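Local coordinates for protein yojF (Bacillus subtilis, PDB 1NJH), which is of unknown function, a small, mostly beta-stranded member of the DUF1806 family whose crystal assembly holds two copies of the chain, at residues K5-E10 with A60-N65; R22-H27 with A53-H58; N93-A98 with L110-K115. All coordinates share one frame; numbering follows the deposited sequence.

Contact 1: residues K5-E10 with A60-N65; sequences KAIIKE and AKIKGN. With IPA (isopropyl alcohol), chain B.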
loop_
_atom_site.group_PDB
_atom_site.type_symbol
_atom_site.label_atom_id
_atom_site.label_comp_id
_atom_site.label_asym_id
_atom_site.label_seq_id
_atom_site.Cartn_x
_atom_site.Cartn_y
_atom_site.Cartn_z
ATOM N N LYS A 5 -15.810 -14.394 5.645
ATOM C CA LYS A 5 -16.576 -15.353 4.869
ATOM C C LYS A 5 -16.212 -15.209 3.395
ATOM O O LYS A 5 -15.785 -14.141 2.959
ATOM C CB LYS A 5 -18.072 -15.094 5.066
ATOM C CG LYS A 5 -18.980 -16.006 4.263
ATOM C CD LYS A 5 -20.449 -15.700 4.534
ATOM C CE LYS A 5 -21.360 -16.657 3.777
ATOM N NZ LYS A 5 -22.801 -16.438 4.095
ATOM N N ALA A 6 -16.378 -16.287 2.633
ATOM C CA ALA A 6 -16.078 -16.264 1.210
ATOM C C ALA A 6 -16.770 -15.076 0.560
ATOM O O ALA A 6 -17.945 -14.792 0.826
ATOM C CB ALA A 6 -16.534 -17.557 0.557
ATOM N N ILE A 7 -16.038 -14.383 -0.301
ATOM C CA ILE A 7 -16.568 -13.205 -0.977
ATOM C C ILE A 7 -17.797 -13.399 -1.862
ATOM O O ILE A 7 -17.844 -14.288 -2.713
ATOM C CB ILE A 7 -15.458 -12.524 -1.831
ATOM C CG1 ILE A 7 -14.514 -11.758 -0.902
ATOM C CG2 ILE A 7 -16.075 -11.601 -2.895
ATOM C CD1 ILE A 7 -13.336 -11.126 -1.622
ATOM N N ILE A 8 -18.794 -12.551 -1.632
ATOM C CA ILE A 8 -20.013 -12.537 -2.434
ATOM C C ILE A 8 -19.832 -11.234 -3.203
ATOM O O ILE A 8 -20.054 -10.143 -2.670
ATOM C CB ILE A 8 -21.288 -12.457 -1.569
ATOM C CG1 ILE A 8 -21.411 -13.711 -0.707
ATOM C CG2 ILE A 8 -22.513 -12.326 -2.469
ATOM C CD1 ILE A 8 -22.555 -13.663 0.280
ATOM N N LYS A 9 -19.389 -11.366 -4.445
ATOM C CA LYS A 9 -19.105 -10.237 -5.310
ATOM C C LYS A 9 -20.076 -9.068 -5.248
ATOM O O LYS A 9 -19.664 -7.924 -5.045
ATOM C CB LYS A 9 -18.986 -10.730 -6.742
ATOM C CG LYS A 9 -18.145 -9.842 -7.621
ATOM C CD LYS A 9 -18.025 -10.449 -8.995
ATOM C CE LYS A 9 -17.216 -9.575 -9.920
ATOM N NZ LYS A 9 -17.109 -10.212 -11.257
ATOM N N GLU A 10 -21.366 -9.341 -5.421
ATOM C CA GLU A 10 -22.358 -8.274 -5.396
ATOM C C GLU A 10 -22.489 -7.539 -4.066
ATOM O O GLU A 10 -22.776 -6.332 -4.054
ATOM C CB GLU A 10 -23.726 -8.820 -5.822
ATOM C CG GLU A 10 -23.936 -8.907 -7.333
ATOM C CD GLU A 10 -22.939 -9.816 -8.033
ATOM O OE1 GLU A 10 -21.731 -9.505 -8.022
ATOM O OE2 GLU A 10 -23.366 -10.846 -8.597
ATOM N N ALA A 60 -15.413 2.666 -7.717
ATOM C CA ALA A 60 -14.903 1.473 -7.052
ATOM C C ALA A 60 -15.504 0.249 -7.696
ATOM O O ALA A 60 -16.693 0.229 -8.022
ATOM C CB ALA A 60 -15.268 1.511 -5.554
ATOM N N LYS A 61 -14.685 -0.778 -7.885
ATOM C CA LYS A 61 -15.173 -1.999 -8.483
ATOM C C LYS A 61 -14.421 -3.238 -8.050
ATOM O O LYS A 61 -13.192 -3.229 -7.951
ATOM C CB LYS A 61 -15.116 -1.880 -10.010
ATOM C CG LYS A 61 -15.663 -3.095 -10.752
ATOM C CD LYS A 61 -15.864 -2.782 -12.227
ATOM C CE LYS A 61 -16.386 -3.991 -13.006
ATOM N NZ LYS A 61 -17.703 -4.476 -12.508
ATOM N N ILE A 62 -15.164 -4.302 -7.759
ATOM C CA ILE A 62 -14.542 -5.569 -7.428
ATOM C C ILE A 62 -14.740 -6.403 -8.689
ATOM O O ILE A 62 -15.842 -6.439 -9.247
ATOM C CB ILE A 62 -15.189 -6.256 -6.197
ATOM C CG1 ILE A 62 -14.582 -7.652 -6.024
ATOM C CG2 ILE A 62 -16.708 -6.278 -6.335
ATOM C CD1 ILE A 62 -14.908 -8.297 -4.681
ATOM N N LYS A 63 -13.661 -7.026 -9.152
ATOM C CA LYS A 63 -13.691 -7.841 -10.370
ATOM C C LYS A 63 -13.124 -9.234 -10.162
ATOM O O LYS A 63 -12.448 -9.516 -9.165
ATOM C CB LYS A 63 -12.895 -7.162 -11.491
ATOM C CG LYS A 63 -13.373 -5.772 -11.868
ATOM C CD LYS A 63 -12.574 -5.219 -13.044
ATOM C CE LYS A 63 -12.977 -3.787 -13.363
ATOM N NZ LYS A 63 -12.319 -3.263 -14.597
ATOM N N GLY A 64 -13.388 -10.104 -11.134
ATOM C CA GLY A 64 -12.899 -11.466 -11.060
ATOM C C GLY A 64 -13.982 -12.431 -10.628
ATOM O O GLY A 64 -15.100 -12.018 -10.334
ATOM N N ASN A 65 -13.649 -13.715 -10.587
ATOM C CA ASN A 65 -14.603 -14.737 -10.186
ATOM C C ASN A 65 -14.073 -15.563 -9.024
ATOM O O ASN A 65 -14.668 -16.575 -8.651
ATOM C CB ASN A 65 -14.924 -15.645 -11.374
ATOM C CG ASN A 65 -15.630 -14.904 -12.494
ATOM O OD1 ASN A 65 -16.783 -14.492 -12.353
ATOM N ND2 ASN A 65 -14.934 -14.716 -13.612
HETATM C C1 IPA B . -14.754 -7.996 -14.744
HETATM C C2 IPA B . -15.796 -8.839 -14.239
HETATM C C3 IPA B . -15.266 -10.159 -13.819
HETATM O O2 IPA B . -16.414 -8.133 -13.157
#
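The aliphatic run of Lys9 lies over Ile62 and the backbone beyond it, its CG 4.1 Å from Ile62 CG2. This is a helix-on-sheet contact: Lys9 sits in the first turn of helix 9-18, with Ile8 at the N-cap position, and Ile62 belongs to strand 45-63 of the antiparallel sheet. The lysine chain leaves with CG anti to the backbone N (chi1 -155°) and stays extended to its end, which carries CE past the carbonyl of Ile62, 3.5 Å from its O atom, and delivers the ammonium group to Gly64. There NZ donates to Gly64 O at 2.9 Å, approaching 26° out of the carbonyl plane. The same NZ also donates to O2 of an isopropyl alcohol, probably from the crystallisation liquor, at 2.9 Å. Shortening Lys9 to an alanine is likely to leave Gly64 O without this donor and Ile62 CG2 without the chain that lies over it.

Deeper in, the contact is purely apolar. Ile7 and Ile62, both buried, reach toward each other tip to tip, and Val12 of the helix and Tyr68 of the next strand touch both. Gln13, one turn further along the helix, hydrogen-bonds the backbone of Ala60 and Ile62. Gly64 has a positive phi of 102°, where a CB would press against the preceding carbonyl oxygen. Between the two isoleucines, Ile7 CG2 meets Ile62 CD1 at 3.9 Å.

Contact 2: residues R22-H27 with A53-H58; sequences RPVYIH and AKVTYH
Val24 and Val55 face each other as a hydrogen-bonded pair of an antiparallel sheet, where strand 24-32 runs beside strand 45-63. Four backbone bonds hold the ladder: Val24 N to Val55 O (2.8 Å) and its return from Val55 N to Val24 O, then Ile26 N to Ala53 O and Ala53 N to Ile26 O, the last stretched to 3.3 Å. Tyr25 and Lys54 form the non-hydrogen-bonded pair between them. The short strand axes open to 137°, a strong departure from antiparallel. CA-H...O contacts, such as Tyr25 CA to Ala53 O, fill the spaces between the amide bonds.

Apolar packing occupies the face carrying Val24, Ile26, Ala53 and Val55. Ile26 and Val55 cross at about a right angle, Ile26 CD1 3.5 Å from Val55 CG2. Val24 CG2 meets Tyr57 CE2 at 4.1 Å; Tyr57 spends its hydroxyl on Leu16 O of helix 9-18, which ties Tyr57 to the helix.

On the other face, Lys54 lies obliquely across the Tyr25 ring, with CG over one face toward the rim. Its last torsion (chi4 61°) bends NZ back to within 3.0 Å of Tyr25 OH. Glu76 of the second subunit packs on Lys54 and takes a weak hydrogen bond from Tyr25 OH, placing this pair at the subunit contact.

Water replaces direct pairing where the strands part. One molecule, lying over a face of the Tyr57 ring toward its rim, donates to Arg22 O and accepts from Tyr57 N, its oxygen 2.9 Å from Tyr57 N.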
loop_
_atom_site.group_PDB
_atom_site.type_symbol
_atom_site.label_atom_id
_atom_site.label_comp_id
_atom_site.label_asym_id
_atom_site.label_seq_id
_atom_site.Cartn_x
_atom_site.Cartn_y
_atom_site.Cartn_z
ATOM N N ARG A 22 -16.912 10.146 0.095
ATOM C CA ARG A 22 -16.707 10.786 1.384
ATOM C C ARG A 22 -15.384 10.261 1.919
ATOM O O ARG A 22 -14.958 9.157 1.570
ATOM C CB ARG A 22 -17.848 10.474 2.354
ATOM C CG ARG A 22 -17.958 9.036 2.818
ATOM C CD ARG A 22 -18.774 8.995 4.105
ATOM N NE ARG A 22 -19.117 7.642 4.516
ATOM C CZ ARG A 22 -19.891 6.829 3.806
ATOM N NH1 ARG A 22 -20.395 7.244 2.651
ATOM N NH2 ARG A 22 -20.160 5.607 4.248
ATOM N N PRO A 23 -14.707 11.053 2.761
ATOM C CA PRO A 23 -13.417 10.655 3.334
ATOM C C PRO A 23 -13.498 9.372 4.143
ATOM O O PRO A 23 -14.366 9.230 5.000
ATOM C CB PRO A 23 -13.049 11.852 4.210
ATOM C CG PRO A 23 -13.719 13.006 3.512
ATOM C CD PRO A 23 -15.063 12.421 3.174
ATOM N N VAL A 24 -12.603 8.431 3.859
ATOM C CA VAL A 24 -12.562 7.182 4.605
ATOM C C VAL A 24 -11.115 6.847 4.911
ATOM O O VAL A 24 -10.199 7.458 4.364
ATOM C CB VAL A 24 -13.219 6.007 3.830
ATOM C CG1 VAL A 24 -14.709 6.280 3.680
ATOM C CG2 VAL A 24 -12.546 5.810 2.469
ATOM N N TYR A 25 -10.917 5.914 5.832
ATOM C CA TYR A 25 -9.574 5.499 6.190
ATOM C C TYR A 25 -9.329 4.132 5.581
ATOM O O TYR A 25 -10.216 3.281 5.564
ATOM C CB TYR A 25 -9.431 5.413 7.709
ATOM C CG TYR A 25 -9.446 6.769 8.367
ATOM C CD1 TYR A 25 -10.650 7.378 8.718
ATOM C CD2 TYR A 25 -8.260 7.456 8.608
ATOM C CE1 TYR A 25 -10.670 8.638 9.300
ATOM C CE2 TYR A 25 -8.270 8.722 9.185
ATOM C CZ TYR A 25 -9.480 9.302 9.529
ATOM O OH TYR A 25 -9.500 10.545 10.116
ATOM N N ILE A 26 -8.112 3.913 5.105
ATOM C CA ILE A 26 -7.772 2.650 4.496
ATOM C C ILE A 26 -6.571 1.946 5.145
ATOM O O ILE A 26 -5.605 2.593 5.589
ATOM C CB ILE A 26 -7.485 2.873 2.970
ATOM C CG1 ILE A 26 -8.800 3.258 2.270
ATOM C CG2 ILE A 26 -6.836 1.630 2.346
ATOM C CD1 ILE A 26 -8.745 3.283 0.790
ATOM N N HIS A 27 -6.676 0.627 5.243
ATOM C CA HIS A 27 -5.578 -0.193 5.708
ATOM C C HIS A 27 -5.309 -1.125 4.519
ATOM O O HIS A 27 -6.229 -1.801 4.046
ATOM C CB HIS A 27 -5.941 -1.040 6.929
ATOM C CG HIS A 27 -4.784 -1.839 7.439
ATOM N ND1 HIS A 27 -4.509 -3.121 7.012
ATOM C CD2 HIS A 27 -3.769 -1.492 8.264
ATOM C CE1 HIS A 27 -3.373 -3.528 7.555
ATOM N NE2 HIS A 27 -2.905 -2.558 8.317
ATOM N N ALA A 53 -4.571 5.684 5.817
ATOM C CA ALA A 53 -4.355 6.640 4.738
ATOM C C ALA A 53 -5.769 7.188 4.619
ATOM O O ALA A 53 -6.736 6.417 4.677
ATOM C CB ALA A 53 -3.964 5.921 3.440
ATOM N N LYS A 54 -5.904 8.503 4.505
ATOM C CA LYS A 54 -7.217 9.102 4.384
ATOM C C LYS A 54 -7.407 9.438 2.914
ATOM O O LYS A 54 -6.580 10.127 2.312
ATOM C CB LYS A 54 -7.315 10.371 5.240
ATOM C CG LYS A 54 -8.744 10.799 5.544
ATOM C CD LYS A 54 -8.770 12.049 6.417
ATOM C CE LYS A 54 -10.187 12.423 6.809
ATOM N NZ LYS A 54 -10.839 11.341 7.591
ATOM N N VAL A 55 -8.478 8.916 2.335
ATOM C CA VAL A 55 -8.765 9.149 0.926
ATOM C C VAL A 55 -10.265 9.254 0.683
ATOM O O VAL A 55 -11.086 8.858 1.519
ATOM C CB VAL A 55 -8.254 7.977 0.030
ATOM C CG1 VAL A 55 -6.797 7.661 0.339
ATOM C CG2 VAL A 55 -9.121 6.747 0.245
ATOM N N THR A 56 -10.604 9.774 -0.488
ATOM C CA THR A 56 -11.982 9.887 -0.924
ATOM C C THR A 56 -11.967 9.280 -2.323
ATOM O O THR A 56 -11.267 9.786 -3.191
ATOM C CB THR A 56 -12.428 11.356 -1.027
ATOM O OG1 THR A 56 -12.448 11.938 0.280
ATOM C CG2 THR A 56 -13.818 11.437 -1.636
ATOM N N TYR A 57 -12.673 8.176 -2.530
ATOM C CA TYR A 57 -12.701 7.585 -3.870
ATOM C C TYR A 57 -14.069 7.796 -4.501
ATOM O O TYR A 57 -15.092 7.764 -3.806
ATOM C CB TYR A 57 -12.327 6.088 -3.821
ATOM C CG TYR A 57 -13.216 5.195 -2.986
ATOM C CD1 TYR A 57 -14.401 4.670 -3.503
ATOM C CD2 TYR A 57 -12.816 4.783 -1.709
ATOM C CE1 TYR A 57 -15.159 3.745 -2.778
ATOM C CE2 TYR A 57 -13.567 3.857 -0.975
ATOM C CZ TYR A 57 -14.728 3.345 -1.517
ATOM O OH TYR A 57 -15.460 2.415 -0.829
ATOM N N HIS A 58 -14.092 8.012 -5.818
ATOM C CA HIS A 58 -15.361 8.256 -6.514
ATOM C C HIS A 58 -15.882 7.107 -7.373
ATOM O O HIS A 58 -17.057 7.086 -7.751
ATOM C CB HIS A 58 -15.275 9.551 -7.336
ATOM C CG HIS A 58 -13.962 9.755 -8.030
ATOM N ND1 HIS A 58 -13.726 9.339 -9.323
ATOM C CD2 HIS A 58 -12.815 10.342 -7.611
ATOM C CE1 HIS A 58 -12.494 9.663 -9.670
ATOM N NE2 HIS A 58 -11.918 10.273 -8.649
HETATM O O HOH W 1 -14.329 7.415 -0.317
#

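Contact 3: residues N93-A98 with L110-K115; sequences NRLLMA and LQISEK
Met97, present as selenomethionine, and Leu110 lie side by side and point the same way. A bend at the selenium (chi3 -76°) folds the methyl back over its strand neighbour, bringing Met97 CE 3.6 Å from Leu110 CD2 and close to Ile112 CD1. Leu95 and Ile112 extend this buried face, which is covered by Val12 and Leu16 of helix 9-18.

On the reverse face Leu96 lays a methyl against the amide of Gln111, with Leu96 CD2 3.8 Å from Gln111 CD. A water bridges Gln111 NE2 and Met97 O. Further along, the bent Arg94 chain lays CG and CD alongside Ser113, Arg94 CD 3.1 Å from Ser113 OG, while its guanidinium group reaches out to a salt bridge with Asp90. A second water accepts from Arg94 NH1 and donates to Ser113 OG.

Asn93 and Glu114 meet with amide and carboxylate planes 77° apart. Asn93 ND2 donates to Glu114 OE2 at 3.2 Å, on the anti side of the carboxylate, and the bond is bent.

Backbone bonds pair Leu95 with Ile112 and Met97 with Leu110, the shortest from Met97 N to Leu110 O at 2.8 Å. With axes at 176°, this is the open end of a classical antiparallel beta hairpin, formed by strands 95-101 and 106-113.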
loop_
_atom_site.group_PDB
_atom_site.type_symbol
_atom_site.label_atom_id
_atom_site.label_comp_id
_atom_site.label_asym_id
_atom_site.label_seq_id
_atom_site.Cartn_x
_atom_site.Cartn_y
_atom_site.Cartn_z
ATOM N N ASN A 93 -19.232 -1.332 11.128
ATOM C CA ASN A 93 -19.539 -1.068 9.734
ATOM C C ASN A 93 -18.260 -0.838 8.928
ATOM O O ASN A 93 -18.197 0.056 8.083
ATOM C CB ASN A 93 -20.453 0.151 9.615
ATOM C CG ASN A 93 -20.993 0.331 8.216
ATOM O OD1 ASN A 93 -21.671 -0.548 7.683
ATOM N ND2 ASN A 93 -20.697 1.473 7.609
ATOM N N ARG A 94 -17.238 -1.638 9.192
ATOM C CA ARG A 94 -15.995 -1.492 8.445
ATOM C C ARG A 94 -15.897 -2.666 7.489
ATOM O O ARG A 94 -16.091 -3.821 7.887
ATOM C CB ARG A 94 -14.790 -1.467 9.396
ATOM C CG ARG A 94 -14.822 -0.317 10.379
ATOM C CD ARG A 94 -13.604 -0.324 11.287
ATOM N NE ARG A 94 -13.451 -1.584 12.011
ATOM C CZ ARG A 94 -12.527 -1.794 12.943
ATOM N NH1 ARG A 94 -11.680 -0.823 13.263
ATOM N NH2 ARG A 94 -12.440 -2.975 13.544
ATOM N N LEU A 95 -15.620 -2.372 6.218
ATOM C CA LEU A 95 -15.486 -3.418 5.222
ATOM C C LEU A 95 -14.069 -3.976 5.316
ATOM O O LEU A 95 -13.080 -3.275 5.063
ATOM C CB LEU A 95 -15.757 -2.871 3.805
ATOM C CG LEU A 95 -15.475 -3.798 2.611
ATOM C CD1 LEU A 95 -16.405 -5.014 2.656
ATOM C CD2 LEU A 95 -15.699 -3.031 1.298
ATOM N N LEU A 96 -13.995 -5.242 5.704
ATOM C CA LEU A 96 -12.732 -5.955 5.858
ATOM C C LEU A 96 -12.584 -7.021 4.788
ATOM O O LEU A 96 -13.431 -7.907 4.660
ATOM C CB LEU A 96 -12.675 -6.634 7.231
ATOM C CG LEU A 96 -13.107 -5.774 8.413
ATOM C CD1 LEU A 96 -12.947 -6.576 9.680
ATOM C CD2 LEU A 96 -12.300 -4.496 8.462
HETATM N N MSE A 97 -11.510 -6.954 4.010
HETATM C CA MSE A 97 -11.304 -7.955 2.977
HETATM C C MSE A 97 -9.900 -8.531 3.086
HETATM O O MSE A 97 -8.966 -7.860 3.535
HETATM C CB MSE A 97 -11.511 -7.331 1.596
HETATM C CG MSE A 97 -12.913 -6.833 1.386
HETATM SE SE MSE A 97 -13.005 -5.726 -0.187
HETATM C CE MSE A 97 -12.171 -4.125 0.548
ATOM N N ALA A 98 -9.744 -9.783 2.673
ATOM C CA ALA A 98 -8.435 -10.413 2.758
ATOM C C ALA A 98 -8.301 -11.617 1.853
ATOM O O ALA A 98 -9.293 -12.152 1.345
ATOM C CB ALA A 98 -8.157 -10.823 4.207
ATOM N N LEU A 110 -7.208 -5.598 2.742
ATOM C CA LEU A 110 -7.673 -4.263 2.347
ATOM C C LEU A 110 -8.888 -4.021 3.225
ATOM O O LEU A 110 -9.842 -4.812 3.212
ATOM C CB LEU A 110 -8.067 -4.185 0.861
ATOM C CG LEU A 110 -8.665 -2.822 0.447
ATOM C CD1 LEU A 110 -7.656 -1.685 0.635
ATOM C CD2 LEU A 110 -9.133 -2.888 -1.027
ATOM N N GLN A 111 -8.836 -2.955 4.019
ATOM C CA GLN A 111 -9.920 -2.611 4.932
ATOM C C GLN A 111 -10.289 -1.129 4.767
ATOM O O GLN A 111 -9.412 -0.280 4.599
ATOM C CB GLN A 111 -9.479 -2.877 6.376
ATOM C CG GLN A 111 -8.810 -4.237 6.616
ATOM C CD GLN A 111 -8.558 -4.479 8.099
ATOM O OE1 GLN A 111 -8.348 -3.536 8.854
ATOM N NE2 GLN A 111 -8.575 -5.736 8.514
ATOM N N ILE A 112 -11.586 -0.831 4.840
ATOM C CA ILE A 112 -12.109 0.521 4.669
ATOM C C ILE A 112 -13.014 0.861 5.850
ATOM O O ILE A 112 -13.880 0.067 6.202
ATOM C CB ILE A 112 -12.932 0.604 3.349
ATOM C CG1 ILE A 112 -12.063 0.120 2.181
ATOM C CG2 ILE A 112 -13.442 2.023 3.133
ATOM C CD1 ILE A 112 -12.761 0.010 0.836
ATOM N N SER A 113 -12.822 2.048 6.422
ATOM C CA SER A 113 -13.601 2.498 7.575
ATOM C C SER A 113 -13.823 4.004 7.554
ATOM O O SER A 113 -13.011 4.752 7.015
ATOM C CB SER A 113 -12.869 2.112 8.864
ATOM O OG SER A 113 -13.593 2.515 10.026
ATOM N N GLU A 114 -14.927 4.451 8.147
ATOM C CA GLU A 114 -15.220 5.869 8.216
ATOM C C GLU A 114 -14.380 6.500 9.330
ATOM O O GLU A 114 -14.203 7.715 9.381
ATOM C CB GLU A 114 -16.708 6.083 8.491
ATOM C CG GLU A 114 -17.612 5.360 7.509
ATOM C CD GLU A 114 -19.083 5.498 7.851
ATOM O OE1 GLU A 114 -19.609 6.627 7.768
ATOM O OE2 GLU A 114 -19.710 4.475 8.207
ATOM N N LYS A 115 -13.850 5.664 10.216
ATOM C CA LYS A 115 -13.028 6.152 11.316
ATOM C C LYS A 115 -11.662 5.479 11.304
ATOM O O LYS A 115 -11.506 4.406 10.739
ATOM C CB LYS A 115 -13.708 5.858 12.653
ATOM C CG LYS A 115 -15.008 6.597 12.872
ATOM C CD LYS A 115 -15.625 6.165 14.187
ATOM C CE LYS A 115 -16.983 6.800 14.405
ATOM N NZ LYS A 115 -17.598 6.270 15.655
HETATM O O HOH W 2 -17.063 2.371 9.080
HETATM O O HOH W 3 -12.239 2.097 12.473
HETATM O O HOH W 4 -8.615 -7.834 6.323
#

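From the N terminus, segment 5-10 leads into helix 9-18 and later meets 60-65, so contact 1 closes the longest of the three loops. Contact 2 is nested inside it, joining strand 24-32 to the middle of strand 45-63; its second segment ends one residue short of that of contact 1, although their centres are 19 Å apart. Contact 3 comes afterwards in the chain and closes the short hairpin loop. It nevertheless touches contact 2 directly, since strands 24-32 and 106-113 are neighbours: Tyr25 N lies 2.7 Å from Ser113 O, a probable hydrogen bond. Contact 1 docks the start of the helix on the sheet, while contacts 2 and 3 join neighbouring strands within it.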